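CrtC domain-containing protein (Fusarium vanettenii 77-13-4, PDB 7A0Q) probably adds water to the plant phytoalexin kievitone, acting as a secreted fungal hydratase built from two lipocalin-like domains. Local coordinates at residues Pro83-Phe88 and Val104-Ser109; Ala153-Val158 and Leu178-Thr183; Tyr283-Lys288 and Thr316-Phe321. All blocks are in the same frame, centred on the assembly; numbering follows the deposited sequence. Where two conformers were deposited one is given.

Interaction 1. Residues Pro83-Phe88 and Val104-Ser109; sequences PVYTYF and VTVGSS
Phe88 and Thr105 form a hydrogen-bonded antiparallel pair: Phe88 N reaches Thr105 O at 2.9 Å, and Thr105 N returns to Phe88 O at 2.8 Å. Thr86 and Gly107 make a second hydrogen-bonded pair. Thr86 N lies 3.1 Å from Gly107 O, while Gly107 N to Thr86 O is the shorter bond at 2.8 Å. Between them, Tyr87 and Val106 make a non-hydrogen-bonded pair, and the CA of Tyr87 comes within 3.2 Å of Thr105 O in a CA-H...O contact.

On the face carrying Thr86, its OG1 is set between the backbone N and carbonyl carbon (chi1 68°), which lays the hydroxyl over side-chain-less Gly107, 3.1 Å from Gly107 CA. The CG2 branch of Thr86 instead meets the backbone of Ser109. Just before strand 86-94 begins, Tyr85 CB packs at 4.0 Å against CG1 of Val106, which lies on the face that also carries Tyr87; the Tyr85 hydroxyl is hydrogen-bonded to the carboxylate of Asp312. Where the strands part, one water bonds firmly to Ser108 O and weakly to Val84 O.

Thr86 and Ser109 belong, with Ser119, to the magnesium site, and the Thr86 side chain is about 3 Å from the ion; the ladder of this beta hairpin therefore brings two of the site's three residues together at its open end.

Interaction 2. Residues Ala153-Val158 and Leu178-Thr183; sequences ATTGAV and LPSAKT
The loop 153-158 runs beside the corner at which strand 171-189 turns, with the CA atoms of Ala153 and Ala181 4.6 Å apart and those of Ala157 and Leu178 4.9 Å apart, but backbone-to-backbone bonds between the two segments are lacking.

Thr155 takes over that role with its side chain. Its OG1 swings opposite the backbone N (chi1 -176°) and accepts the N-H of Ser180 at 3.0 Å, a moderately bent bond with 141° at the hydrogen. Its CG2 branch rests on the CB of Leu178. One residue earlier, Thr154 sits at the centre of an inverse gamma turn, and its OG1 receives a weak bond from Lys182 N at 3.4 Å. Glu31 backs both threonines, bonding Thr154 OG1 through its main-chain O and Thr155 OG1 through OE1.

Around these polar links the packing is apolar. The two methyls of Leu178 divide between neighbours: CD1 touches Ala153 CB at 3.6 Å, and CD2 lies 3.9 Å from Ala157 CB. The Pro179 ring packs with its CD against Gly156 O and with its CG against Val158 CG2, at 3.6 Å from the latter. The Gly156 oxygen is hydrogen-bonded to Arg253, on strand 245-253 of the second lipocalin-like domain.

The Thr155 hydroxyl thus takes the N-H of Ser180 at the corner and Thr154 adds its weak bond, so side chains and not backbone pairing tie the loop to the strand, with Glu31 and Arg253 joining it to the N-terminal segment and the adjoining barrel.

Interaction 3. Residues Tyr283-Lys288 and Thr316-Phe321; sequences YPLDWK and TAYEGF
Tyr318 enters the contact at its CB, which stands almost squarely over the Tyr283 ring, 3.9 Å from the ring centroid and 8° off its normal, a CH-pi contact. CG lies anti to the backbone N (chi1 -163°), and this carries the Tyr318 ring onward past Tyr283, so that CD2 meets Tyr283 CD2 at 3.7 Å. The two ring planes meet obliquely, at 48°. Further out, CE2 approaches Leu285 CD2, and CZ of Tyr318 comes to 3.7 Å from that same methyl. The Leu285 side chain crosses the phenol at about a right angle, and Tyr318 OH is 3.4 Å from its CD2. That hydroxyl is bonded to Glu304 O and Ser301 OG on the intervening strand 295-308. The Tyr283 hydroxyl, in turn, bonds Glu307 and rests 3.7 Å from Thr316 CG2.

The strand segments run nearly parallel with axes 9.8 Å apart, as expected of next-but-one strands in an antiparallel barrel. Both hydroxyls lie against aliphatic methyls, and their hydrogen bonds to strand 295-308 satisfy them there, so the two tyrosines can pack in a buried contact with their polar ends paired.

Overall arrangement
Interactions 1 and 2 both lie in the N-terminal lipocalin domain, with centres about 27 Å apart, whereas interaction 3 belongs to the C-terminal, eight-stranded lipocalin-like barrel. Interaction 1 is partly buried at the periphery and rests on regular main-chain pairing beside magnesium. Interaction 2 is mostly buried, about 12 Å from the chain centre, and exchanges main-chain pairing for threonine hydroxyls and aliphatic packing. Interaction 3 is wholly buried and purely side-chain, since a strand separates its partners. Although the domains differ, interactions 1 and 3 come within about 5 Å at their nearest atoms, and Asp312 serves both, bonding Tyr85 through its carboxylate and Thr316 through its main-chain oxygen.

Interaction 1. Residues Pro83-Phe88 and Val104-Ser109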
loop_
_atom_site.group_PDB
_atom_site.type_symbol
_atom_site.label_atom_id
_atom_site.label_comp_id
_atom_site.label_asym_id
_atom_site.label_seq_id
_atom_site.Cartn_x
_atom_site.Cartn_y
_atom_site.Cartn_z
ATOM N N PRO A 83 16.747 2.528 -11.661
ATOM C CA PRO A 83 17.829 2.511 -12.663
ATOM C C PRO A 83 18.901 1.463 -12.402
ATOM O O PRO A 83 19.527 0.981 -13.357
ATOM C CB PRO A 83 18.396 3.934 -12.580
ATOM C CG PRO A 83 17.253 4.756 -12.108
ATOM C CD PRO A 83 16.504 3.885 -11.142
ATOM N N VAL A 84 19.125 1.084 -11.148
ATOM C CA VAL A 84 20.180 0.128 -10.818
ATOM C C VAL A 84 19.685 -1.309 -10.909
ATOM O O VAL A 84 20.419 -2.198 -11.348
ATOM C CB VAL A 84 20.742 0.441 -9.417
ATOM C CG1 VAL A 84 21.909 -0.483 -9.088
ATOM C CG2 VAL A 84 21.162 1.905 -9.339
ATOM N N TYR A 85 18.450 -1.563 -10.489
ATOM C CA TYR A 85 17.904 -2.912 -10.474
ATOM C C TYR A 85 16.389 -2.798 -10.422
ATOM O O TYR A 85 15.834 -1.718 -10.221
ATOM C CB TYR A 85 18.432 -3.728 -9.282
ATOM C CG TYR A 85 18.307 -3.037 -7.930
ATOM C CD1 TYR A 85 17.061 -2.773 -7.367
ATOM C CD2 TYR A 85 19.435 -2.659 -7.211
ATOM C CE1 TYR A 85 16.940 -2.151 -6.137
ATOM C CE2 TYR A 85 19.326 -2.030 -5.980
ATOM C CZ TYR A 85 18.075 -1.773 -5.449
ATOM O OH TYR A 85 17.951 -1.150 -4.228
ATOM N N THR A 86 15.726 -3.932 -10.608
ATOM C CA THR A 86 14.308 -4.053 -10.319
ATOM C C THR A 86 14.144 -5.024 -9.166
ATOM O O THR A 86 15.059 -5.773 -8.825
ATOM C CB THR A 86 13.527 -4.571 -11.531
ATOM O OG1 THR A 86 13.907 -5.933 -11.769
ATOM C CG2 THR A 86 13.827 -3.756 -12.762
ATOM N N TYR A 87 12.952 -5.045 -8.578
ATOM C CA TYR A 87 12.663 -6.139 -7.670
ATOM C C TYR A 87 11.169 -6.372 -7.592
ATOM O O TYR A 87 10.355 -5.504 -7.920
ATOM C CB TYR A 87 13.249 -5.927 -6.266
ATOM C CG TYR A 87 12.760 -4.754 -5.435
ATOM C CD1 TYR A 87 11.470 -4.712 -4.911
ATOM C CD2 TYR A 87 13.630 -3.731 -5.091
ATOM C CE1 TYR A 87 11.055 -3.646 -4.110
ATOM C CE2 TYR A 87 13.223 -2.669 -4.281
ATOM C CZ TYR A 87 11.933 -2.631 -3.800
ATOM O OH TYR A 87 11.521 -1.588 -2.997
ATOM N N PHE A 88 10.830 -7.595 -7.212
ATOM C CA PHE A 88 9.493 -7.948 -6.773
ATOM C C PHE A 88 9.604 -8.474 -5.356
ATOM O O PHE A 88 10.521 -9.241 -5.042
ATOM C CB PHE A 88 8.862 -9.011 -7.683
ATOM C CG PHE A 88 7.441 -9.372 -7.311
ATOM C CD1 PHE A 88 6.372 -8.574 -7.717
ATOM C CD2 PHE A 88 7.175 -10.517 -6.564
ATOM C CE1 PHE A 88 5.057 -8.919 -7.376
ATOM C CE2 PHE A 88 5.870 -10.869 -6.221
ATOM C CZ PHE A 88 4.804 -10.066 -6.630
ATOM N N VAL A 104 12.094 -11.081 -1.137
ATOM C CA VAL A 104 12.449 -10.045 -2.101
ATOM C C VAL A 104 13.303 -10.717 -3.163
ATOM O O VAL A 104 14.278 -11.402 -2.828
ATOM C CB VAL A 104 13.234 -8.885 -1.452
ATOM C CG1 VAL A 104 13.533 -7.792 -2.484
ATOM C CG2 VAL A 104 12.516 -8.316 -0.227
ATOM N N THR A 105 12.942 -10.548 -4.432
ATOM C CA THR A 105 13.714 -11.123 -5.529
ATOM C C THR A 105 14.115 -10.019 -6.502
ATOM O O THR A 105 13.293 -9.177 -6.879
ATOM C CB THR A 105 12.941 -12.269 -6.219
ATOM O OG1 THR A 105 13.793 -12.923 -7.166
ATOM C CG2 THR A 105 11.686 -11.770 -6.922
ATOM N N VAL A 106 15.394 -9.998 -6.872
ATOM C CA VAL A 106 15.990 -8.865 -7.570
ATOM C C VAL A 106 16.128 -9.201 -9.046
ATOM O O VAL A 106 16.611 -10.283 -9.405
ATOM C CB VAL A 106 17.348 -8.493 -6.948
ATOM C CG1 VAL A 106 18.008 -7.372 -7.728
ATOM C CG2 VAL A 106 17.148 -8.083 -5.506
ATOM N N GLY A 107 15.663 -8.287 -9.898
ATOM C CA GLY A 107 15.836 -8.377 -11.326
ATOM C C GLY A 107 16.773 -7.303 -11.841
ATOM O O GLY A 107 17.393 -6.558 -11.081
ATOM N N SER A 108 16.874 -7.233 -13.164
ATOM C CA SER A 108 17.781 -6.274 -13.778
ATOM C C SER A 108 17.080 -5.150 -14.522
ATOM O O SER A 108 17.540 -4.004 -14.456
ATOM C CB SER A 108 18.754 -6.992 -14.724
ATOM O OG SER A 108 18.063 -7.745 -15.694
ATOM N N SER A 109 15.963 -5.415 -15.204
ATOM C CA SER A 109 15.333 -4.379 -16.011
ATOM C C SER A 109 13.835 -4.632 -16.130
ATOM O O SER A 109 13.332 -5.719 -15.838
ATOM C CB SER A 109 15.964 -4.300 -17.404
ATOM O OG SER A 109 15.698 -5.481 -18.134
HETATM O O HOH W 1 20.203 -3.344 -14.502
#

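Interaction 2. Residues Ala153-Val158 and Leu178-Thr183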
loop_
_atom_site.group_PDB
_atom_site.type_symbol
_atom_site.label_atom_id
_atom_site.label_comp_id
_atom_site.label_asym_id
_atom_site.label_seq_id
_atom_site.Cartn_x
_atom_site.Cartn_y
_atom_site.Cartn_z
ATOM N N ALA A 153 -11.154 -2.622 -10.079
ATOM C CA ALA A 153 -11.095 -1.332 -9.387
ATOM C C ALA A 153 -12.482 -0.699 -9.246
ATOM O O ALA A 153 -12.729 0.435 -9.655
ATOM C CB ALA A 153 -10.137 -0.400 -10.113
ATOM N N THR A 154 -13.377 -1.455 -8.604
ATOM C CA THR A 154 -14.736 -1.039 -8.279
ATOM C C THR A 154 -14.773 -0.085 -7.087
ATOM O O THR A 154 -15.577 -0.262 -6.171
ATOM C CB THR A 154 -15.569 -2.291 -7.978
ATOM O OG1 THR A 154 -15.065 -2.901 -6.773
ATOM C CG2 THR A 154 -15.479 -3.271 -9.122
ATOM N N THR A 155 -13.905 0.930 -7.085
ATOM C CA THR A 155 -13.619 1.671 -5.866
ATOM C C THR A 155 -13.119 3.064 -6.242
ATOM O O THR A 155 -12.315 3.211 -7.170
ATOM C CB THR A 155 -12.593 0.905 -5.011
ATOM O OG1 THR A 155 -12.381 1.574 -3.762
ATOM C CG2 THR A 155 -11.251 0.713 -5.762
ATOM N N GLY A 156 -13.622 4.078 -5.541
ATOM C CA GLY A 156 -13.256 5.458 -5.854
ATOM C C GLY A 156 -11.792 5.749 -5.530
ATOM O O GLY A 156 -11.307 5.433 -4.437
ATOM N N ALA A 157 -11.079 6.352 -6.484
ATOM C CA ALA A 157 -9.643 6.552 -6.321
ATOM C C ALA A 157 -9.328 7.581 -5.240
ATOM O O ALA A 157 -10.074 8.544 -5.023
ATOM C CB ALA A 157 -8.999 7.009 -7.635
ATOM N N VAL A 158 -8.212 7.340 -4.545
ATOM C CA VAL A 158 -7.570 8.316 -3.663
ATOM C C VAL A 158 -6.520 9.018 -4.512
ATOM O O VAL A 158 -5.526 8.405 -4.906
ATOM C CB VAL A 158 -6.914 7.639 -2.451
ATOM C CG1 VAL A 158 -6.179 8.660 -1.575
ATOM C CG2 VAL A 158 -7.942 6.834 -1.643
ATOM N N LEU A 178 -6.372 2.742 -5.141
ATOM C CA LEU A 178 -7.699 2.188 -5.386
ATOM C C LEU A 178 -8.019 1.348 -4.160
ATOM O O LEU A 178 -7.516 0.222 -4.037
ATOM C CB LEU A 178 -7.708 1.333 -6.658
ATOM C CG LEU A 178 -7.161 2.056 -7.892
ATOM C CD1 LEU A 178 -7.083 1.151 -9.124
ATOM C CD2 LEU A 178 -7.962 3.322 -8.180
ATOM N N PRO A 179 -8.813 1.858 -3.201
ATOM C CA PRO A 179 -8.750 1.318 -1.827
ATOM C C PRO A 179 -9.448 -0.009 -1.562
ATOM O O PRO A 179 -8.968 -0.792 -0.735
ATOM C CB PRO A 179 -9.406 2.421 -0.980
ATOM C CG PRO A 179 -9.495 3.596 -1.856
ATOM C CD PRO A 179 -9.564 3.122 -3.263
ATOM N N SER A 180 -10.554 -0.281 -2.250
ATOM C CA SER A 180 -11.427 -1.396 -1.886
ATOM C C SER A 180 -11.868 -2.166 -3.123
ATOM O O SER A 180 -13.058 -2.407 -3.345
ATOM C CB SER A 180 -12.635 -0.882 -1.105
ATOM O OG SER A 180 -12.225 -0.361 0.142
ATOM N N ALA A 181 -10.895 -2.579 -3.932
ATOM C CA ALA A 181 -11.187 -3.285 -5.173
ATOM C C ALA A 181 -11.718 -4.688 -4.903
ATOM O O ALA A 181 -11.216 -5.401 -4.031
ATOM C CB ALA A 181 -9.919 -3.384 -6.033
ATOM N N LYS A 182 -12.737 -5.079 -5.666
ATOM C CA LYS A 182 -13.223 -6.457 -5.625
ATOM C C LYS A 182 -12.091 -7.421 -5.958
ATOM O O LYS A 182 -11.360 -7.224 -6.929
ATOM C CB LYS A 182 -14.385 -6.626 -6.609
ATOM C CG LYS A 182 -15.023 -8.007 -6.591
ATOM C CD LYS A 182 -16.183 -8.081 -7.579
ATOM C CE LYS A 182 -16.705 -9.517 -7.662
ATOM N NZ LYS A 182 -17.793 -9.675 -8.669
ATOM N N THR A 183 -11.960 -8.475 -5.150
ATOM C CA THR A 183 -10.817 -9.375 -5.182
ATOM C C THR A 183 -11.270 -10.823 -5.320
ATOM O O THR A 183 -12.185 -11.259 -4.621
ATOM C CB THR A 183 -10.008 -9.212 -3.891
ATOM O OG1 THR A 183 -9.662 -7.828 -3.730
ATOM C CG2 THR A 183 -8.760 -10.060 -3.917
#

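Interaction 3. Residues Tyr283-Lys288 and Thr316-Phe321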
loop_
_atom_site.group_PDB
_atom_site.type_symbol
_atom_site.label_atom_id
_atom_site.label_comp_id
_atom_site.label_asym_id
_atom_site.label_seq_id
_atom_site.Cartn_x
_atom_site.Cartn_y
_atom_site.Cartn_z
ATOM N N TYR A 283 12.372 -0.597 14.279
ATOM C CA TYR A 283 11.070 -0.043 13.917
ATOM C C TYR A 283 10.202 0.155 15.158
ATOM O O TYR A 283 10.133 -0.731 16.011
ATOM C CB TYR A 283 10.333 -0.969 12.953
ATOM C CG TYR A 283 11.077 -1.298 11.683
ATOM C CD1 TYR A 283 11.294 -0.331 10.707
ATOM C CD2 TYR A 283 11.552 -2.584 11.449
ATOM C CE1 TYR A 283 11.971 -0.639 9.538
ATOM C CE2 TYR A 283 12.232 -2.894 10.289
ATOM C CZ TYR A 283 12.431 -1.925 9.332
ATOM O OH TYR A 283 13.105 -2.247 8.181
ATOM N N PRO A 284 9.511 1.289 15.271
ATOM C CA PRO A 284 8.440 1.398 16.263
ATOM C C PRO A 284 7.245 0.558 15.833
ATOM O O PRO A 284 7.058 0.262 14.650
ATOM C CB PRO A 284 8.100 2.889 16.251
ATOM C CG PRO A 284 8.394 3.303 14.829
ATOM C CD PRO A 284 9.561 2.462 14.375
ATOM N N LEU A 285 6.422 0.172 16.813
ATOM C CA LEU A 285 5.281 -0.702 16.551
ATOM C C LEU A 285 3.947 -0.103 16.988
ATOM O O LEU A 285 2.923 -0.782 16.906
ATOM C CB LEU A 285 5.478 -2.066 17.219
ATOM C CG LEU A 285 6.559 -2.959 16.616
ATOM C CD1 LEU A 285 6.524 -4.325 17.276
ATOM C CD2 LEU A 285 6.380 -3.110 15.097
ATOM N N ASP A 286 3.930 1.147 17.446
ATOM C CA ASP A 286 2.694 1.856 17.747
ATOM C C ASP A 286 2.884 3.309 17.350
ATOM O O ASP A 286 4.010 3.795 17.265
ATOM C CB ASP A 286 2.312 1.756 19.237
ATOM C CG ASP A 286 2.104 0.319 19.686
ATOM O OD1 ASP A 286 0.968 -0.187 19.582
ATOM O OD2 ASP A 286 3.086 -0.314 20.121
ATOM N N TRP A 287 1.769 3.992 17.085
ATOM C CA TRP A 287 1.812 5.367 16.598
ATOM C C TRP A 287 0.597 6.128 17.100
ATOM O O TRP A 287 -0.448 5.549 17.414
ATOM C CB TRP A 287 1.844 5.440 15.051
ATOM C CG TRP A 287 2.981 4.708 14.421
ATOM C CD1 TRP A 287 4.173 5.233 14.013
ATOM C CD2 TRP A 287 3.038 3.311 14.133
ATOM N NE1 TRP A 287 4.973 4.241 13.500
ATOM C CE2 TRP A 287 4.298 3.051 13.560
ATOM C CE3 TRP A 287 2.142 2.251 14.303
ATOM C CZ2 TRP A 287 4.691 1.771 13.165
ATOM C CZ3 TRP A 287 2.532 0.984 13.907
ATOM C CH2 TRP A 287 3.797 0.756 13.343
ATOM N N LYS A 288 0.737 7.451 17.132
ATOM C CA LYS A 288 -0.393 8.360 17.216
ATOM C C LYS A 288 -0.382 9.282 16.006
ATOM O O LYS A 288 0.681 9.751 15.585
ATOM C CB LYS A 288 -0.354 9.188 18.511
ATOM C CG LYS A 288 -0.804 8.408 19.744
ATOM C CD LYS A 288 -0.830 9.279 20.997
ATOM C CE LYS A 288 -0.307 8.520 22.209
ATOM N NZ LYS A 288 -0.821 9.075 23.498
ATOM N N THR A 316 14.293 -3.032 1.377
ATOM C CA THR A 316 13.802 -3.453 2.683
ATOM C C THR A 316 12.644 -2.563 3.109
ATOM O O THR A 316 12.663 -1.356 2.861
ATOM C CB THR A 316 14.938 -3.379 3.721
ATOM O OG1 THR A 316 15.988 -4.267 3.329
ATOM C CG2 THR A 316 14.461 -3.761 5.108
ATOM N N ALA A 317 11.629 -3.149 3.747
ATOM C CA ALA A 317 10.555 -2.310 4.264
ATOM C C ALA A 317 9.815 -3.020 5.383
ATOM O O ALA A 317 9.617 -4.236 5.328
ATOM C CB ALA A 317 9.560 -1.927 3.161
ATOM N N TYR A 318 9.386 -2.251 6.382
ATOM C CA TYR A 318 8.341 -2.731 7.272
ATOM C C TYR A 318 7.002 -2.501 6.579
ATOM O O TYR A 318 6.656 -1.362 6.248
ATOM C CB TYR A 318 8.387 -2.027 8.630
ATOM C CG TYR A 318 7.605 -2.792 9.671
ATOM C CD1 TYR A 318 6.249 -2.551 9.873
ATOM C CD2 TYR A 318 8.216 -3.797 10.424
ATOM C CE1 TYR A 318 5.525 -3.274 10.814
ATOM C CE2 TYR A 318 7.496 -4.525 11.371
ATOM C CZ TYR A 318 6.155 -4.267 11.555
ATOM O OH TYR A 318 5.439 -4.993 12.484
ATOM N N GLU A 319 6.273 -3.579 6.307
ATOM C CA GLU A 319 4.995 -3.484 5.603
ATOM C C GLU A 319 3.985 -4.262 6.432
ATOM O O GLU A 319 3.791 -5.460 6.227
ATOM C CB GLU A 319 5.101 -4.017 4.193
ATOM C CG GLU A 319 6.126 -3.333 3.351
ATOM C CD GLU A 319 5.574 -2.114 2.657
ATOM O OE1 GLU A 319 4.377 -1.796 2.840
ATOM O OE2 GLU A 319 6.352 -1.482 1.919
ATOM N N GLY A 320 3.340 -3.569 7.363
ATOM C CA GLY A 320 2.633 -4.240 8.431
ATOM C C GLY A 320 1.149 -3.959 8.505
ATOM O O GLY A 320 0.706 -2.810 8.420
ATOM N N PHE A 321 0.370 -5.023 8.659
ATOM C CA PHE A 321 -1.032 -4.878 9.028
ATOM C C PHE A 321 -1.127 -4.207 10.392
ATOM O O PHE A 321 -0.373 -4.538 11.311
ATOM C CB PHE A 321 -1.692 -6.259 9.066
ATOM C CG PHE A 321 -3.159 -6.235 9.353
ATOM C CD1 PHE A 321 -4.039 -5.549 8.529
ATOM C CD2 PHE A 321 -3.672 -6.933 10.444
ATOM C CE1 PHE A 321 -5.404 -5.548 8.790
ATOM C CE2 PHE A 321 -5.033 -6.938 10.715
ATOM C CZ PHE A 321 -5.909 -6.249 9.892
#